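Ribokinase (Cryptococcus neoformans var. grubii serotype A, PDB 6CW5) probably phosphorylates D-ribose at O-5 with ATP and a divalent cation, most likely magnesium, giving D-ribose 5-phosphate for nucleotide synthesis or the pentose phosphate pathway. Local coordinates at residues N54-V59 and A86-D91; K80-S85 and G316-V321. All blocks are in the same frame, centred on the assembly; numbering follows the deposited sequence.

Contact 1. Residues N54-V59 and A86-D91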
# COMPACT_ATOMS: atom_id res chain seq x y z
N ASN A 54 7.62 19.85 -1.56
CA ASN A 54 8.91 20.55 -1.58
C ASN A 54 9.78 20.01 -2.70
O ASN A 54 10.41 20.78 -3.45
CB ASN A 54 9.67 20.36 -0.26
CG ASN A 54 9.11 21.16 0.90
OD1 ASN A 54 8.30 22.06 0.71
ND2 ASN A 54 9.55 20.83 2.11
N GLN A 55 9.88 18.68 -2.78
CA GLN A 55 10.76 18.08 -3.78
C GLN A 55 10.20 18.27 -5.19
O GLN A 55 10.96 18.55 -6.12
CB GLN A 55 10.99 16.60 -3.44
CG GLN A 55 11.88 16.46 -2.21
CD GLN A 55 12.16 15.02 -1.74
OE1 GLN A 55 11.97 14.05 -2.47
NE2 GLN A 55 12.59 14.90 -0.49
N ALA A 56 8.88 18.21 -5.35
CA ALA A 56 8.30 18.47 -6.67
C ALA A 56 8.54 19.91 -7.10
O ALA A 56 8.86 20.19 -8.26
CB ALA A 56 6.79 18.17 -6.66
N PHE A 57 8.34 20.84 -6.17
CA PHE A 57 8.59 22.25 -6.43
C PHE A 57 10.03 22.48 -6.88
O PHE A 57 10.29 23.31 -7.76
CB PHE A 57 8.29 23.04 -5.15
CG PHE A 57 8.06 24.48 -5.38
CD1 PHE A 57 6.82 24.93 -5.83
CD2 PHE A 57 9.07 25.40 -5.15
CE1 PHE A 57 6.60 26.29 -6.03
CE2 PHE A 57 8.86 26.76 -5.38
CZ PHE A 57 7.62 27.20 -5.81
N ALA A 58 10.98 21.78 -6.25
CA ALA A 58 12.38 21.94 -6.61
C ALA A 58 12.68 21.34 -7.97
O ALA A 58 13.44 21.91 -8.75
CB ALA A 58 13.28 21.32 -5.53
N VAL A 59 12.08 20.19 -8.30
CA VAL A 59 12.26 19.65 -9.65
C VAL A 59 11.80 20.68 -10.67
O VAL A 59 12.50 20.99 -11.64
CB VAL A 59 11.52 18.31 -9.84
CG1 VAL A 59 11.64 17.84 -11.30
CG2 VAL A 59 12.08 17.24 -8.90
N ALA A 86 4.12 27.02 -10.27
CA ALA A 86 5.51 26.69 -10.54
C ALA A 86 5.70 25.70 -11.69
O ALA A 86 6.84 25.43 -12.07
CB ALA A 86 6.18 26.14 -9.29
N GLY A 87 4.62 25.15 -12.25
CA GLY A 87 4.73 24.20 -13.33
C GLY A 87 4.57 22.75 -12.92
O GLY A 87 4.68 21.87 -13.79
N VAL A 88 4.32 22.47 -11.64
CA VAL A 88 4.12 21.10 -11.17
C VAL A 88 2.75 20.62 -11.61
O VAL A 88 1.73 21.28 -11.36
CB VAL A 88 4.27 21.03 -9.65
CG1 VAL A 88 4.01 19.62 -9.13
CG2 VAL A 88 5.64 21.53 -9.23
N GLY A 89 2.70 19.45 -12.25
CA GLY A 89 1.42 18.89 -12.64
C GLY A 89 0.68 18.35 -11.44
O GLY A 89 1.26 17.72 -10.56
N THR A 90 -0.63 18.63 -11.39
CA THR A 90 -1.42 18.28 -10.21
C THR A 90 -2.69 17.49 -10.52
O THR A 90 -3.58 17.43 -9.67
CB THR A 90 -1.81 19.54 -9.43
OG1 THR A 90 -2.59 20.38 -10.29
CG2 THR A 90 -0.57 20.30 -8.97
N ASP A 91 -2.81 16.91 -11.73
CA ASP A 91 -4.01 16.12 -12.01
C ASP A 91 -4.21 15.00 -10.99
O ASP A 91 -5.35 14.60 -10.73
CB ASP A 91 -3.95 15.51 -13.41
CG ASP A 91 -4.15 16.52 -14.50
OD1 ASP A 91 -4.33 17.72 -14.18
OD2 ASP A 91 -4.12 16.11 -15.69
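The methyl of Ala86 lies obliquely against the Phe57 ring, its CB 3.3 Å from Phe57 CE1. The same methyl is 3.7 Å from Phe57 CD1 and 3.9 Å from Phe57 CZ, so the touch is confined to the CD1-CE1-CZ part of the ring. Phe57 CG stands anti to the backbone N (chi1 -161°), which brings the ring nearer to 86-91 than its CB bond alone would. Val88 meets the helix chiefly at Ala56, the residue before Phe57, with its two branches used differently: CG1 faces Ala56 CB at 4.0 Å, whereas CG2 sits by the main chain, 3.6 Å from Ala56 O and 4.1 Å from Phe57 CA. Ala86 and Val88 are set apart by a Schellman motif closing helix 77-85, in which Gly87 takes positive phi (100°). In the ribokinase fold of the PfkB family, this loop leads into edge strand 93-96 of the large sheet and here leans on helix 51-61. Val88 also rests on Val66 and Leu68 of strand 66-73, and backbone bonds from Gly89 to the same two residues fasten the loop there. Another face of the helix sends Asn54 and Gln55 to Asp281, the predicted proton acceptor, through hydrogen bonds.

Contact 2. Residues K80-S85 and G316-V321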
# COMPACT_ATOMS: atom_id res chain seq x y z
N LYS A 80 -1.84 23.66 -3.57
CA LYS A 80 -2.02 23.14 -4.93
C LYS A 80 -1.85 24.24 -5.97
O LYS A 80 -1.25 24.03 -7.03
CB LYS A 80 -3.39 22.48 -5.05
CG LYS A 80 -3.67 21.79 -6.40
CD LYS A 80 -4.97 20.99 -6.37
CE LYS A 80 -5.43 20.58 -7.78
NZ LYS A 80 -5.86 21.72 -8.60
N GLU A 81 -2.36 25.44 -5.67
CA GLU A 81 -2.25 26.54 -6.63
C GLU A 81 -0.81 27.05 -6.74
O GLU A 81 -0.40 27.47 -7.83
CB GLU A 81 -3.20 27.66 -6.23
CG GLU A 81 -4.62 27.19 -6.18
CD GLU A 81 -5.59 28.27 -5.79
OE1 GLU A 81 -5.20 29.17 -5.01
OE2 GLU A 81 -6.74 28.23 -6.28
N MET A 82 -0.06 27.04 -5.64
CA MET A 82 1.36 27.39 -5.70
C MET A 82 2.12 26.39 -6.56
O MET A 82 2.95 26.76 -7.39
CB MET A 82 1.97 27.42 -4.30
CG MET A 82 1.59 28.57 -3.42
SD MET A 82 2.50 28.49 -1.86
CE MET A 82 4.20 28.52 -2.46
N LEU A 83 1.87 25.10 -6.33
CA LEU A 83 2.52 24.07 -7.13
C LEU A 83 2.22 24.27 -8.61
O LEU A 83 3.12 24.25 -9.46
CB LEU A 83 2.04 22.69 -6.67
CG LEU A 83 2.58 22.20 -5.33
CD1 LEU A 83 1.67 21.09 -4.79
CD2 LEU A 83 4.04 21.72 -5.49
N GLU A 84 0.95 24.51 -8.94
CA GLU A 84 0.59 24.72 -10.34
C GLU A 84 1.27 25.96 -10.91
O GLU A 84 1.70 25.95 -12.07
CB GLU A 84 -0.94 24.83 -10.47
CG GLU A 84 -1.62 23.51 -10.15
CD GLU A 84 -3.10 23.63 -9.83
OE1 GLU A 84 -3.57 24.77 -9.62
OE2 GLU A 84 -3.79 22.59 -9.79
N SER A 85 1.39 27.03 -10.12
CA SER A 85 2.03 28.22 -10.68
C SER A 85 3.51 27.99 -10.93
O SER A 85 4.10 28.69 -11.75
CB SER A 85 1.82 29.44 -9.77
OG SER A 85 2.64 29.35 -8.62
N GLY A 316 11.09 29.71 3.70
CA GLY A 316 10.13 28.65 3.43
C GLY A 316 10.74 27.42 2.77
O GLY A 316 11.72 27.51 2.04
N ALA A 317 10.14 26.26 3.05
CA ALA A 317 10.59 25.03 2.41
C ALA A 317 10.34 25.08 0.91
O ALA A 317 11.21 24.69 0.12
CB ALA A 317 9.89 23.83 3.04
N MET A 318 9.16 25.56 0.49
CA MET A 318 8.86 25.73 -0.92
C MET A 318 9.28 27.09 -1.46
O MET A 318 9.81 27.18 -2.57
CB MET A 318 7.36 25.51 -1.17
CG MET A 318 7.06 24.29 -2.03
SD MET A 318 5.30 23.87 -2.14
CE MET A 318 4.68 25.13 -3.25
N GLU A 319 9.07 28.16 -0.68
CA GLU A 319 9.30 29.52 -1.17
C GLU A 319 10.77 29.79 -1.49
O GLU A 319 11.06 30.60 -2.38
CB GLU A 319 8.77 30.53 -0.16
N SER A 320 11.70 29.15 -0.79
CA SER A 320 13.12 29.46 -0.94
C SER A 320 13.81 28.62 -2.01
O SER A 320 15.02 28.78 -2.21
CB SER A 320 13.84 29.28 0.40
OG SER A 320 13.73 27.96 0.90
N VAL A 321 13.09 27.74 -2.70
CA VAL A 321 13.70 26.95 -3.77
C VAL A 321 14.02 27.87 -4.94
O VAL A 321 13.11 28.44 -5.55
CB VAL A 321 12.78 25.80 -4.22
CG1 VAL A 321 13.35 25.16 -5.46
CG2 VAL A 321 12.63 24.78 -3.10
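Met318 reaches across to Met82 and Leu83, and every touch between the two segments is apolar and made by its thioether end. Its methyl is the main probe: Met318 CE lies 3.5 Å from Met82 CE, methyl against methyl, and 3.7 Å from Met82 CB, so it sits in the bend of the Met82 chain, which turns back at chi3 (58°). These two chains run at a slant to each other. Leu83 is met at about a right angle, its CD2 4.1 Å from Met318 CE and 4.2 Å from Met318 SD. The nearest CA atoms, of Leu83 and Met318, are 9.0 Å apart, and both close pairs are between side chains. Met318 chi1, at -114°, falls away from the staggered positions, a departure that accompanies its extension toward helix 77-85. Ala48 of strand 43-49 touches both methionines, and Asn54 of helix 51-61 also touches Met318.

No polar bond spans the two segments, though each is braced by bonds of its own. On the helix, Lys80 NZ reaches Glu84 OE2 on its syn side, 19° out of the carboxylate plane, in a 2.5 Å salt bridge; Glu84 OE2 has a second partner beyond the helix, and Ser85 OG donates to Met82 O at 2.9 Å. In the loop, Met318 to Val321 make a type I beta turn; Gly316 and Ser320 are predicted potassium ligands, as in related ribokinases.

With no hydrogen bond or charge pair between the segments, their attachment depends on shape and dispersion, and carries none of the directional demands of a polar bond. The loop bearing the predicted potassium ligands therefore meets helix 77-85 through one thioether of its own, set against a second thioether and a leucine branch.

The centres of contacts 1 and 2 lie 8 Å apart, and their segments alternate along the chain: 86-91 follows 80-85. Contact 1 is partly buried and contact 2 buried, though each includes partly exposed residues. Neither has a hydrogen bond or charge pair across its segments; contact 1 sets an aromatic ring and short aliphatic groups together, one valine methyl lying by a helix carbonyl, and contact 2 two thioether chains and a leucine methyl. Polar ties join the contacts: Thr90 OG1 to Glu84 OE2 (2.6 Å) and Val88 N to Leu83 O (3.1 Å) are probable hydrogen bonds. Phe57 packs on Met318, so helix 51-61 touches both the loop after helix 77-85 and the predicted potassium loop.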